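Local structure of transcriptional regulator AcuR (Rhodobacter sphaeroides 2.4.1, 3BRU) at residues 33-38 and 69-74; 41-44 and 50-53; 77-82 and 145-150; 87-92 and 109-114; 117-122 and 194-199. The protein represses transcription of its own operon as a TetR-family DNA-binding regulator, probably by binding two operator sequences in the promoter. All blocks are in the same frame, centred on the assembly; numbering follows the deposited sequence.

Contact 1: residues 33-38 and 69-74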
# COMPACT_ATOMS: atom_id res chain seq x y z
N GLN A 33 -10.89 -26.57 3.42
CA GLN A 33 -11.17 -25.34 4.15
C GLN A 33 -10.08 -24.95 5.12
O GLN A 33 -9.84 -23.77 5.27
CB GLN A 33 -12.59 -25.18 4.74
CG GLN A 33 -12.94 -25.67 6.13
CD GLN A 33 -12.32 -24.98 7.35
OE1 GLN A 33 -12.09 -25.65 8.34
NE2 GLN A 33 -12.08 -23.68 7.31
N SER A 34 -9.43 -25.91 5.77
CA SER A 34 -8.40 -25.62 6.75
C SER A 34 -7.23 -24.93 6.06
O SER A 34 -6.65 -23.99 6.62
CB SER A 34 -7.87 -26.88 7.43
OG SER A 34 -8.90 -27.55 8.09
N LEU A 35 -6.87 -25.43 4.87
CA LEU A 35 -5.76 -24.90 4.07
C LEU A 35 -6.05 -23.46 3.67
O LEU A 35 -5.24 -22.57 3.92
CB LEU A 35 -5.47 -25.78 2.87
CG LEU A 35 -4.78 -27.10 3.23
CD1 LEU A 35 -4.66 -28.02 2.00
CD2 LEU A 35 -3.42 -26.94 3.96
N ILE A 36 -7.24 -23.22 3.10
CA ILE A 36 -7.64 -21.89 2.70
C ILE A 36 -7.65 -20.91 3.89
O ILE A 36 -7.08 -19.80 3.79
CB ILE A 36 -8.98 -21.93 2.00
CG1 ILE A 36 -8.88 -22.74 0.70
CG2 ILE A 36 -9.57 -20.51 1.82
CD1 ILE A 36 -8.15 -22.05 -0.47
N ARG A 37 -8.29 -21.33 4.99
CA ARG A 37 -8.32 -20.57 6.24
C ARG A 37 -6.92 -20.14 6.70
O ARG A 37 -6.67 -18.93 6.93
CB ARG A 37 -8.95 -21.39 7.35
CG ARG A 37 -8.84 -20.69 8.72
CD ARG A 37 -10.09 -19.89 9.07
NE ARG A 37 -10.64 -19.10 7.96
CZ ARG A 37 -10.63 -17.77 7.88
NH1 ARG A 37 -10.10 -17.05 8.87
NH2 ARG A 37 -11.18 -17.15 6.83
N ALA A 38 -6.02 -21.11 6.86
CA ALA A 38 -4.69 -20.85 7.28
C ALA A 38 -3.98 -19.95 6.27
O ALA A 38 -3.18 -19.13 6.64
CB ALA A 38 -3.93 -22.17 7.46
N HIS A 69 -2.63 -32.84 -2.97
CA HIS A 69 -3.85 -33.32 -3.59
C HIS A 69 -4.57 -32.19 -4.31
O HIS A 69 -5.09 -32.37 -5.41
CB HIS A 69 -4.76 -33.92 -2.52
CG HIS A 69 -6.03 -34.50 -3.07
ND1 HIS A 69 -6.06 -35.65 -3.83
CD2 HIS A 69 -7.32 -34.08 -2.98
CE1 HIS A 69 -7.31 -35.93 -4.16
NE2 HIS A 69 -8.09 -35.00 -3.67
N TYR A 70 -4.61 -31.02 -3.67
CA TYR A 70 -5.38 -29.89 -4.12
C TYR A 70 -4.55 -28.88 -4.91
O TYR A 70 -5.07 -28.25 -5.81
CB TYR A 70 -6.04 -29.22 -2.92
CG TYR A 70 -7.17 -30.04 -2.30
CD1 TYR A 70 -8.38 -30.24 -2.98
CD2 TYR A 70 -7.03 -30.63 -1.04
CE1 TYR A 70 -9.43 -30.99 -2.41
CE2 TYR A 70 -8.05 -31.39 -0.48
CZ TYR A 70 -9.25 -31.56 -1.16
OH TYR A 70 -10.26 -32.29 -0.60
N PHE A 71 -3.29 -28.69 -4.55
CA PHE A 71 -2.52 -27.58 -5.14
C PHE A 71 -1.23 -28.11 -5.67
O PHE A 71 -0.65 -29.02 -5.05
CB PHE A 71 -2.27 -26.47 -4.10
CG PHE A 71 -3.54 -26.02 -3.39
CD1 PHE A 71 -4.54 -25.34 -4.09
CD2 PHE A 71 -3.74 -26.31 -2.04
CE1 PHE A 71 -5.70 -24.95 -3.45
CE2 PHE A 71 -4.89 -25.92 -1.40
CZ PHE A 71 -5.87 -25.23 -2.09
N ARG A 72 -0.77 -27.64 -6.82
CA ARG A 72 0.46 -28.26 -7.31
C ARG A 72 1.69 -27.71 -6.65
O ARG A 72 2.68 -28.41 -6.52
CB ARG A 72 0.59 -28.41 -8.83
CG ARG A 72 -0.09 -27.43 -9.70
CD ARG A 72 0.48 -27.67 -11.11
NE ARG A 72 -0.28 -27.00 -12.17
CZ ARG A 72 -0.37 -25.68 -12.33
NH1 ARG A 72 0.23 -24.83 -11.48
NH2 ARG A 72 -1.09 -25.19 -13.33
N ASN A 73 1.60 -26.48 -6.18
CA ASN A 73 2.69 -25.80 -5.50
C ASN A 73 2.15 -24.56 -4.77
O ASN A 73 0.95 -24.23 -4.88
CB ASN A 73 3.80 -25.39 -6.48
CG ASN A 73 3.26 -24.77 -7.79
OD1 ASN A 73 2.25 -24.07 -7.83
ND2 ASN A 73 3.94 -25.06 -8.87
N LYS A 74 3.05 -23.87 -4.07
CA LYS A 74 2.74 -22.61 -3.38
C LYS A 74 2.07 -21.57 -4.31
O LYS A 74 1.13 -20.89 -3.92
CB LYS A 74 4.01 -22.07 -2.72
CG LYS A 74 3.79 -21.08 -1.61
CD LYS A 74 4.97 -20.07 -1.55
CE LYS A 74 4.97 -19.25 -0.28
NZ LYS A 74 6.24 -18.39 -0.16
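The shortest polar bond here, R37 N to Q33 O at 2.9 Å, belongs to the helix backbone that carries L35 and I36 up against F71. Nothing polar joins the two segments; what meets across the gap is hydrocarbon. L35 points at its partner, and with CG beside the backbone N (chi1 -73°) and an extended outer half its CD1 arrives at the edge of the F71 ring, close to the ring plane, 4.0 Å from CE2. The two side chains run past each other in opposite directions. I36 reaches in with its end: its CD1 approaches F71 CZ obliquely at 4.2 Å. One face of the same ring is taken by Y70 CB, 3.7 Å above the plane and over its centre. F67 and F77 bring further rings to F71, each plane inclined at about 55°.

F71 follows directly on helix 64-70, the second helix of the predicted helix-turn-helix, where the chain leaves helical geometry. N73 then caps the start of helix 74-97 through its OD1 and the N of D76. On its other flanks L35 packs on I56, L57 and A60 of helix 53-60. With L35 and F71 both buried and only carbon meeting carbon, this contact between helix 31-45 and the end of the predicted helix-turn-helix rests on apolar burial and shape, not on directional bonds.

Contact 2: residues 41-44 and 50-53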
# COMPACT_ATOMS: atom_id res chain seq x y z
N GLU A 41 -5.42 -16.32 6.69
CA GLU A 41 -4.95 -15.73 7.94
C GLU A 41 -3.50 -15.29 7.87
O GLU A 41 -3.18 -14.18 8.27
CB GLU A 41 -5.19 -16.66 9.13
CG GLU A 41 -6.67 -16.83 9.46
CD GLU A 41 -6.94 -17.85 10.57
OE1 GLU A 41 -5.94 -18.46 11.03
OE2 GLU A 41 -8.13 -18.08 10.97
N HIS A 42 -2.64 -16.15 7.35
CA HIS A 42 -1.20 -15.92 7.37
C HIS A 42 -0.77 -14.89 6.35
O HIS A 42 0.09 -14.08 6.65
CB HIS A 42 -0.42 -17.23 7.15
CG HIS A 42 -0.36 -18.11 8.34
ND1 HIS A 42 0.80 -18.36 9.04
CD2 HIS A 42 -1.34 -18.79 9.00
CE1 HIS A 42 0.55 -19.16 10.06
NE2 HIS A 42 -0.74 -19.45 10.04
N LEU A 43 -1.37 -14.90 5.17
CA LEU A 43 -1.06 -13.88 4.15
C LEU A 43 -1.69 -12.50 4.31
O LEU A 43 -1.19 -11.51 3.70
CB LEU A 43 -1.39 -14.38 2.76
CG LEU A 43 -0.32 -15.21 2.05
CD1 LEU A 43 -0.03 -16.50 2.83
CD2 LEU A 43 -0.86 -15.51 0.64
N THR A 44 -2.77 -12.41 5.08
CA THR A 44 -3.32 -11.09 5.46
C THR A 44 -2.51 -10.48 6.63
O THR A 44 -2.50 -9.27 6.83
CB THR A 44 -4.85 -11.16 5.80
OG1 THR A 44 -5.07 -12.06 6.89
CG2 THR A 44 -5.65 -11.68 4.60
N SER A 50 6.85 -14.27 3.05
CA SER A 50 7.16 -14.58 4.45
C SER A 50 6.68 -15.95 4.89
O SER A 50 7.09 -16.48 5.92
CB SER A 50 6.46 -13.55 5.34
OG SER A 50 7.40 -12.63 5.82
N VAL A 51 5.76 -16.51 4.13
CA VAL A 51 5.05 -17.66 4.62
C VAL A 51 5.32 -18.87 3.75
O VAL A 51 4.97 -18.87 2.56
CB VAL A 51 3.53 -17.35 4.70
CG1 VAL A 51 2.76 -18.56 5.13
CG2 VAL A 51 3.29 -16.19 5.67
N GLY A 52 5.93 -19.91 4.33
CA GLY A 52 6.18 -21.14 3.61
C GLY A 52 5.04 -22.15 3.78
O GLY A 52 4.17 -22.00 4.65
N VAL A 53 5.07 -23.18 2.95
CA VAL A 53 4.09 -24.25 2.99
C VAL A 53 4.07 -24.99 4.33
O VAL A 53 2.99 -25.32 4.83
CB VAL A 53 4.29 -25.24 1.81
CG1 VAL A 53 3.42 -26.51 1.95
CG2 VAL A 53 4.04 -24.54 0.49
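V51 fills the close side of this contact, with H42 and L43 of helix 31-45 gathered round its branches. With CG1 anti to the backbone N (chi1 177°), V51 turns both methyls to the helix: CG1 lies 4.0 Å from H42 CB, and CG2 is 4.1 Å from that same CB. CG2 also comes to 4.0 Å from the backbone O of H42, so the methyl rests partly on main chain. L43 swings its end in from the next position, CD1 reaching V51 CB at 4.1 Å, the two side chains meeting at a slant.

This is the turn that brings the chain from the first helix of the TetR-type DNA-binding domain into the predicted helix-turn-helix. G52 stands at the N-cap of helix 53-60, and one turn further on I56 packs against both V51 and H42.

The other side is looser and more polar. V51 CG1 lies obliquely to the imidazole of H42, a less close approach than to its CB, and the polar end of the ring belongs to another partner: ND1 is hydrogen-bonded to E55 OE2, which fixes the rotation of a partly exposed ring. Just before V51, S50 CB stays 6.5 Å from H42 O. The OG of S50 is instead hydrogen-bonded to OG of S49 of the second subunit, and its side chain packs on A139 of that subunit.

Contact 3: residues 77-82 and 145-150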
# COMPACT_ATOMS: atom_id res chain seq x y z
N PHE A 77 -1.62 -22.59 -4.95
CA PHE A 77 -2.21 -22.22 -3.67
C PHE A 77 -2.49 -20.72 -3.48
O PHE A 77 -3.64 -20.34 -3.17
CB PHE A 77 -1.33 -22.73 -2.53
CG PHE A 77 -1.93 -22.55 -1.16
CD1 PHE A 77 -3.20 -22.99 -0.87
CD2 PHE A 77 -1.21 -21.93 -0.15
CE1 PHE A 77 -3.73 -22.86 0.39
CE2 PHE A 77 -1.74 -21.78 1.10
CZ PHE A 77 -2.99 -22.26 1.37
N GLY A 78 -1.46 -19.89 -3.62
CA GLY A 78 -1.65 -18.44 -3.67
C GLY A 78 -2.75 -17.94 -4.62
O GLY A 78 -3.52 -17.06 -4.23
N LEU A 79 -2.84 -18.46 -5.85
CA LEU A 79 -3.94 -18.08 -6.76
C LEU A 79 -5.32 -18.52 -6.31
O LEU A 79 -6.30 -17.82 -6.52
CB LEU A 79 -3.69 -18.60 -8.18
CG LEU A 79 -2.55 -17.92 -8.94
CD1 LEU A 79 -2.14 -18.78 -10.13
CD2 LEU A 79 -2.96 -16.53 -9.39
N ALA A 80 -5.40 -19.70 -5.70
CA ALA A 80 -6.61 -20.18 -5.08
C ALA A 80 -7.03 -19.28 -3.93
O ALA A 80 -8.23 -19.09 -3.70
CB ALA A 80 -6.42 -21.64 -4.56
N LEU A 81 -6.06 -18.74 -3.18
CA LEU A 81 -6.38 -17.83 -2.07
C LEU A 81 -6.94 -16.53 -2.58
O LEU A 81 -7.82 -15.99 -1.96
CB LEU A 81 -5.19 -17.56 -1.14
CG LEU A 81 -4.64 -18.75 -0.38
CD1 LEU A 81 -3.31 -18.37 0.29
CD2 LEU A 81 -5.65 -19.27 0.63
N ILE A 82 -6.39 -16.00 -3.67
CA ILE A 82 -6.93 -14.80 -4.30
C ILE A 82 -8.39 -15.05 -4.77
O ILE A 82 -9.26 -14.23 -4.49
CB ILE A 82 -6.07 -14.33 -5.49
CG1 ILE A 82 -4.71 -13.82 -5.04
CG2 ILE A 82 -6.78 -13.25 -6.30
CD1 ILE A 82 -3.68 -13.85 -6.20
N ARG A 145 -0.00 -11.03 -11.25
CA ARG A 145 -0.27 -9.67 -11.70
C ARG A 145 -1.72 -9.48 -12.21
O ARG A 145 -2.47 -8.65 -11.67
CB ARG A 145 0.78 -9.20 -12.73
CG ARG A 145 0.92 -7.67 -12.84
CD ARG A 145 2.08 -7.18 -13.80
NE ARG A 145 3.41 -7.66 -13.38
CZ ARG A 145 4.14 -7.15 -12.39
NH1 ARG A 145 5.32 -7.67 -12.05
NH2 ARG A 145 3.68 -6.11 -11.70
N ALA A 146 -2.11 -10.26 -13.21
CA ALA A 146 -3.44 -10.16 -13.80
C ALA A 146 -4.52 -10.58 -12.80
O ALA A 146 -5.64 -10.03 -12.81
CB ALA A 146 -3.50 -11.03 -15.06
N ALA A 147 -4.20 -11.56 -11.95
CA ALA A 147 -5.18 -12.03 -10.99
C ALA A 147 -5.43 -10.93 -9.97
O ALA A 147 -6.59 -10.61 -9.69
CB ALA A 147 -4.72 -13.30 -10.34
N LEU A 148 -4.37 -10.30 -9.46
CA LEU A 148 -4.53 -9.21 -8.48
C LEU A 148 -5.22 -7.99 -9.09
O LEU A 148 -6.13 -7.41 -8.47
CB LEU A 148 -3.21 -8.82 -7.84
CG LEU A 148 -2.51 -9.85 -6.95
CD1 LEU A 148 -1.06 -9.33 -6.78
CD2 LEU A 148 -3.30 -10.10 -5.57
N ILE A 149 -4.80 -7.59 -10.28
CA ILE A 149 -5.38 -6.44 -10.96
C ILE A 149 -6.88 -6.70 -11.26
O ILE A 149 -7.72 -5.78 -11.15
CB ILE A 149 -4.59 -6.06 -12.25
CG1 ILE A 149 -3.16 -5.63 -11.90
CG2 ILE A 149 -5.26 -4.90 -12.98
CD1 ILE A 149 -2.26 -5.31 -13.14
N GLY A 150 -7.21 -7.93 -11.62
CA GLY A 150 -8.59 -8.33 -11.92
C GLY A 150 -9.52 -8.07 -10.76
O GLY A 150 -10.62 -7.52 -10.95
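The flat groups stand back from the place where L79 and I82 meet A147 and L148. In the core of the TetR-type DNA-binding domain, the ring of F77 has L81 CD1 on one face, 3.8 Å above the plane and offset toward the rim, while F67 meets it edge-to-face. The guanidinium group of R145 is likewise engaged beyond the contact, by D142 and by L198 O of the second subunit.

The contact itself joins helix 74-97, which in the TetR fold runs from the DNA-binding domain into the C-terminal domain, to helix 143-167 of the latter. The two short segments are nearly parallel, 11° between their directions, with axes 10.6 Å apart. Between them the contacts are aliphatic, with F144 packing on L79 and I82 beside them. The end of L79 comes nearer than its base, CD2 touching A147 CB at 3.8 Å. I82 points toward the other helix; CG1 sits beside the backbone N (chi1 -68°) and carries CD1 outward to L148 CD2, also 3.8 Å away. Those two side chains cross at about a right angle, so the methyl of L148 lies against both CG1 and CD1 of I82. L133 of helix 129-135 closes in on I82 and L148 alike. On the far branch of I82, CG2 faces the main chain, 4.3 Å from the backbone O of A147.

Contact 4: residues 87-92 and 109-114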
# COMPACT_ATOMS: atom_id res chain seq x y z
N THR A 87 -14.19 -14.00 -3.53
CA THR A 87 -15.56 -14.49 -3.31
C THR A 87 -16.10 -13.98 -1.98
O THR A 87 -17.25 -13.51 -1.90
CB THR A 87 -15.62 -16.01 -3.36
OG1 THR A 87 -15.38 -16.41 -4.70
CG2 THR A 87 -17.00 -16.55 -2.94
N TYR A 88 -15.26 -14.02 -0.96
CA TYR A 88 -15.76 -13.69 0.35
C TYR A 88 -15.90 -12.21 0.51
O TYR A 88 -16.89 -11.73 1.11
CB TYR A 88 -14.96 -14.42 1.43
CG TYR A 88 -15.05 -15.95 1.18
CD1 TYR A 88 -16.29 -16.55 0.83
CD2 TYR A 88 -13.90 -16.78 1.24
CE1 TYR A 88 -16.41 -17.92 0.56
CE2 TYR A 88 -14.00 -18.16 0.97
CZ TYR A 88 -15.26 -18.73 0.63
OH TYR A 88 -15.38 -20.09 0.38
N PHE A 89 -14.97 -11.47 -0.10
CA PHE A 89 -15.02 -10.02 -0.11
C PHE A 89 -16.19 -9.46 -0.89
O PHE A 89 -16.72 -8.43 -0.49
CB PHE A 89 -13.72 -9.46 -0.69
CG PHE A 89 -13.47 -8.05 -0.30
CD1 PHE A 89 -12.93 -7.75 0.96
CD2 PHE A 89 -13.80 -6.99 -1.16
CE1 PHE A 89 -12.70 -6.41 1.32
CE2 PHE A 89 -13.58 -5.67 -0.79
CZ PHE A 89 -13.02 -5.38 0.44
N ALA A 90 -16.55 -10.10 -2.01
CA ALA A 90 -17.71 -9.71 -2.78
C ALA A 90 -18.96 -9.72 -1.90
O ALA A 90 -19.82 -8.85 -2.05
CB ALA A 90 -17.90 -10.62 -3.96
N ARG A 91 -19.07 -10.67 -0.98
CA ARG A 91 -20.23 -10.75 -0.06
C ARG A 91 -20.29 -9.63 0.97
O ARG A 91 -21.37 -9.24 1.42
CB ARG A 91 -20.31 -12.13 0.63
CG ARG A 91 -20.61 -13.23 -0.37
CD ARG A 91 -21.38 -14.39 0.22
NE ARG A 91 -21.54 -15.43 -0.79
CZ ARG A 91 -20.74 -16.49 -0.92
NH1 ARG A 91 -20.98 -17.37 -1.90
NH2 ARG A 91 -19.72 -16.69 -0.08
N LEU A 92 -19.14 -9.13 1.37
CA LEU A 92 -19.12 -8.01 2.27
C LEU A 92 -19.54 -6.72 1.54
O LEU A 92 -20.31 -5.93 2.07
CB LEU A 92 -17.76 -7.95 2.98
CG LEU A 92 -17.08 -6.66 3.41
CD1 LEU A 92 -16.29 -6.83 4.72
CD2 LEU A 92 -16.12 -6.32 2.28
N ARG A 109 -20.03 4.60 3.22
CA ARG A 109 -19.65 4.80 4.62
C ARG A 109 -19.90 3.55 5.46
O ARG A 109 -19.10 3.24 6.33
CB ARG A 109 -20.40 5.99 5.22
CG ARG A 109 -19.93 7.32 4.62
CD ARG A 109 -20.59 8.55 5.30
NE ARG A 109 -21.62 9.19 4.45
CZ ARG A 109 -22.95 9.10 4.63
NH1 ARG A 109 -23.78 9.73 3.79
NH2 ARG A 109 -23.47 8.38 5.64
N LEU A 110 -20.98 2.81 5.16
CA LEU A 110 -21.23 1.52 5.81
C LEU A 110 -20.11 0.50 5.54
O LEU A 110 -19.62 -0.13 6.46
CB LEU A 110 -22.60 0.94 5.45
CG LEU A 110 -22.92 -0.43 6.06
CD1 LEU A 110 -23.06 -0.42 7.62
CD2 LEU A 110 -24.16 -0.98 5.45
N PHE A 111 -19.69 0.36 4.28
CA PHE A 111 -18.59 -0.53 3.92
C PHE A 111 -17.31 -0.25 4.70
O PHE A 111 -16.69 -1.18 5.23
CB PHE A 111 -18.30 -0.50 2.41
CG PHE A 111 -16.90 -0.97 2.09
CD1 PHE A 111 -16.59 -2.32 2.13
CD2 PHE A 111 -15.89 -0.05 1.80
CE1 PHE A 111 -15.30 -2.74 1.88
CE2 PHE A 111 -14.61 -0.46 1.55
CZ PHE A 111 -14.30 -1.80 1.59
N THR A 112 -16.91 1.01 4.76
CA THR A 112 -15.68 1.40 5.49
C THR A 112 -15.77 1.22 7.00
O THR A 112 -14.78 0.94 7.67
CB THR A 112 -15.19 2.84 5.15
OG1 THR A 112 -16.18 3.78 5.57
CG2 THR A 112 -14.93 2.99 3.68
N ARG A 113 -16.97 1.38 7.52
CA ARG A 113 -17.28 1.13 8.91
C ARG A 113 -17.16 -0.36 9.27
O ARG A 113 -16.50 -0.72 10.25
CB ARG A 113 -18.68 1.69 9.18
CG ARG A 113 -19.12 1.68 10.62
CD ARG A 113 -20.13 2.82 10.85
NE ARG A 113 -20.50 3.03 12.26
CZ ARG A 113 -19.82 2.63 13.35
NH1 ARG A 113 -20.33 2.89 14.56
NH2 ARG A 113 -18.66 1.97 13.25
N MSE A 114 -17.78 -1.21 8.45
CA MSE A 114 -17.68 -2.67 8.49
C MSE A 114 -16.29 -3.25 8.33
O MSE A 114 -15.90 -4.15 9.07
CB MSE A 114 -18.56 -3.28 7.39
CG MSE A 114 -20.03 -3.09 7.64
SE MSE A 114 -21.21 -4.11 6.46
CE MSE A 114 -20.32 -3.82 4.75
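Aromatic contacts come first, between F89 in the C-terminal half of helix 74-97 and F111 in helix 104-120. The former helix runs on from the DNA-binding domain; the latter belongs to the all-helical TetR-type C-terminal domain. The segments make an angle of 127° and their axes stay 12.1 Å apart, a gap that long side chains have to bridge. F89 puts its CZ at the edge of the F111 ring, 3.8 Å from CE1, and the side chains cross at about a right angle. Both rings are thrown out by a CG anti to the backbone N. Beyond them W155 meets F89 and W189 meets F111, making an aromatic cluster between helices 74-97, 104-120, 143-167 and 178-199.

Aliphatic-to-aromatic packing ties L92 into the same cluster. Its CD2 lies in the plane of the F111 ring at the edge, 3.7 Å from CE1, and at the same time sits above one face of F89, 3.5 Å from the plane and toward the rim. One methyl thus touches both rings beside the place where they meet.

A third kind of contact is made by M114, modelled as selenomethionine. Its chain bends at the selenium and sets CE 3.4 Å from the backbone O of L92, a methyl resting against a carbonyl.

Among the polar groups, A90 O accepts a hydrogen bond from R158 NH1 of helix 143-167. In the second segment, T112 OG1 donates to R109 O at 3.1 Å, tilted 34° from the carbonyl plane, and R113 N reaches that oxygen from the same face.

Contact 5: residues 117-122 and 194-199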
# COMPACT_ATOMS: atom_id res chain seq x y z
N GLU A 117 -14.48 -2.56 11.47
CA GLU A 117 -14.93 -3.52 12.48
C GLU A 117 -14.28 -4.88 12.32
O GLU A 117 -13.89 -5.52 13.31
CB GLU A 117 -16.46 -3.65 12.47
CG GLU A 117 -17.15 -2.42 13.09
CD GLU A 117 -18.65 -2.29 12.72
OE1 GLU A 117 -19.17 -3.13 11.94
OE2 GLU A 117 -19.31 -1.35 13.26
N GLY A 118 -14.18 -5.34 11.06
CA GLY A 118 -13.48 -6.56 10.75
C GLY A 118 -12.03 -6.48 11.17
O GLY A 118 -11.54 -7.36 11.85
N MSE A 119 -11.33 -5.41 10.78
CA MSE A 119 -9.91 -5.24 11.15
C MSE A 119 -9.69 -5.14 12.66
O MSE A 119 -8.68 -5.63 13.17
CB MSE A 119 -9.29 -4.02 10.47
CG MSE A 119 -9.00 -4.13 8.99
SE MSE A 119 -7.90 -2.53 8.55
CE MSE A 119 -6.17 -3.03 9.43
N ALA A 120 -10.62 -4.49 13.36
CA ALA A 120 -10.56 -4.30 14.82
C ALA A 120 -10.61 -5.62 15.64
O ALA A 120 -10.11 -5.65 16.77
CB ALA A 120 -11.68 -3.35 15.28
N ARG A 121 -11.19 -6.68 15.05
CA ARG A 121 -11.31 -7.99 15.68
C ARG A 121 -9.97 -8.64 15.97
O ARG A 121 -9.86 -9.46 16.89
CB ARG A 121 -12.03 -8.96 14.75
CG ARG A 121 -13.46 -8.90 14.77
CD ARG A 121 -14.05 -9.94 13.84
NE ARG A 121 -15.26 -9.36 13.25
CZ ARG A 121 -15.63 -9.53 12.00
NH1 ARG A 121 -14.93 -10.31 11.21
NH2 ARG A 121 -16.71 -8.91 11.55
N HIS A 122 -8.99 -8.35 15.11
CA HIS A 122 -7.68 -8.94 15.26
C HIS A 122 -6.64 -7.89 15.52
O HIS A 122 -5.53 -7.99 15.03
CB HIS A 122 -7.32 -9.79 14.03
CG HIS A 122 -8.37 -10.80 13.68
ND1 HIS A 122 -8.61 -11.93 14.46
CD2 HIS A 122 -9.29 -10.83 12.68
CE1 HIS A 122 -9.62 -12.61 13.94
NE2 HIS A 122 -10.05 -11.96 12.86
N LEU A 194 -2.90 -0.22 4.70
CA LEU A 194 -1.48 -0.35 4.93
C LEU A 194 -1.08 0.32 6.23
O LEU A 194 -0.40 -0.30 7.08
CB LEU A 194 -0.71 0.24 3.75
CG LEU A 194 0.81 0.10 3.70
CD1 LEU A 194 1.35 0.24 2.19
CD2 LEU A 194 1.59 1.03 4.68
N ARG A 195 -1.51 1.59 6.37
CA ARG A 195 -1.16 2.46 7.48
C ARG A 195 -1.82 2.08 8.81
O ARG A 195 -1.20 2.23 9.86
CB ARG A 195 -1.45 3.93 7.12
CG ARG A 195 -0.41 4.57 6.17
CD ARG A 195 0.94 4.82 6.83
NE ARG A 195 0.86 5.87 7.84
CZ ARG A 195 0.95 7.17 7.60
NH1 ARG A 195 1.12 7.63 6.36
NH2 ARG A 195 0.83 8.03 8.62
N ALA A 196 -3.05 1.58 8.74
CA ALA A 196 -3.75 1.05 9.92
C ALA A 196 -3.07 -0.21 10.47
O ALA A 196 -2.92 -0.36 11.66
CB ALA A 196 -5.25 0.79 9.64
N LYS A 197 -2.63 -1.09 9.59
CA LYS A 197 -1.85 -2.28 9.98
C LYS A 197 -0.41 -1.99 10.52
O LYS A 197 0.04 -2.62 11.47
CB LYS A 197 -1.85 -3.28 8.82
CG LYS A 197 -1.11 -4.54 9.10
CD LYS A 197 -1.62 -5.67 8.21
CE LYS A 197 -1.58 -5.31 6.70
NZ LYS A 197 -0.22 -5.04 6.19
N LEU A 198 0.29 -1.04 9.91
CA LEU A 198 1.51 -0.48 10.45
C LEU A 198 1.35 0.21 11.84
O LEU A 198 2.15 -0.01 12.75
CB LEU A 198 2.14 0.50 9.44
CG LEU A 198 3.35 1.27 9.94
CD1 LEU A 198 4.50 0.34 10.22
CD2 LEU A 198 3.80 2.31 8.97
N GLU A 199 0.36 1.08 12.00
CA GLU A 199 0.18 1.81 13.26
C GLU A 199 -0.61 1.05 14.33
O GLU A 199 -0.62 1.46 15.49
CB GLU A 199 -0.45 3.19 13.00
CG GLU A 199 0.53 4.11 12.27
CD GLU A 199 -0.07 5.42 11.76
OE1 GLU A 199 -0.83 6.08 12.53
OE2 GLU A 199 0.24 5.77 10.58
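M119, a selenomethionine, spans the space to A196 and K197 single-handed. Its CB points toward helix 178-199, and CG follows beside the backbone N (chi1 -73°). The next torsion is extended, carrying SE outward, still 4.4 Å short of A196 CB. At SE the chain bends (chi3 72°), and that turn lays CE on the other helix: 3.9 Å from A196 CB and 4.0 Å from K197 N. The same methyl comes to 4.4 Å from K197 CB. One methyl therefore rests on backbone and CB atoms, with the CA atoms of M119 and K197 8.7 Å apart.

The charged ends lead elsewhere. K197 turns its NZ to Q135 of the second subunit. R195 grips E199 side-on, NE and NH2 both bonding to OE2, with NE the nearer at 2.8 Å and the oxygen in the guanidinium plane.

Helix 104-120 thus leans through M119 on the end of helix 178-199, while helix 203-212 closes over the latter through L205 on A196 and P204 on R195. On the dimer side, L194 and L198 pack on G131 and M137 of the second subunit.

Contacts 1 and 2 share helix 31-45 in the DNA-binding domain, with centres 12 Å apart and contact 2 nested in the loop that contact 1 closes. Contact 3 follows in the chain and touches both: F77 lies against L35, and L81 against L43. Helix 74-97 then links contact 3 to contact 4, their centres 19 Å apart, and helix 104-120 carries the chain from contact 4 to contact 5. Contacts 3 and 5 lie on opposite sides of the chain's centre, with centres 22 Å apart, yet both reach the second subunit. Contacts 1, 2 and 3 thus pack together at the DNA-binding end, while contacts 4 and 5 are joined to them through helices 74-97 and 104-120.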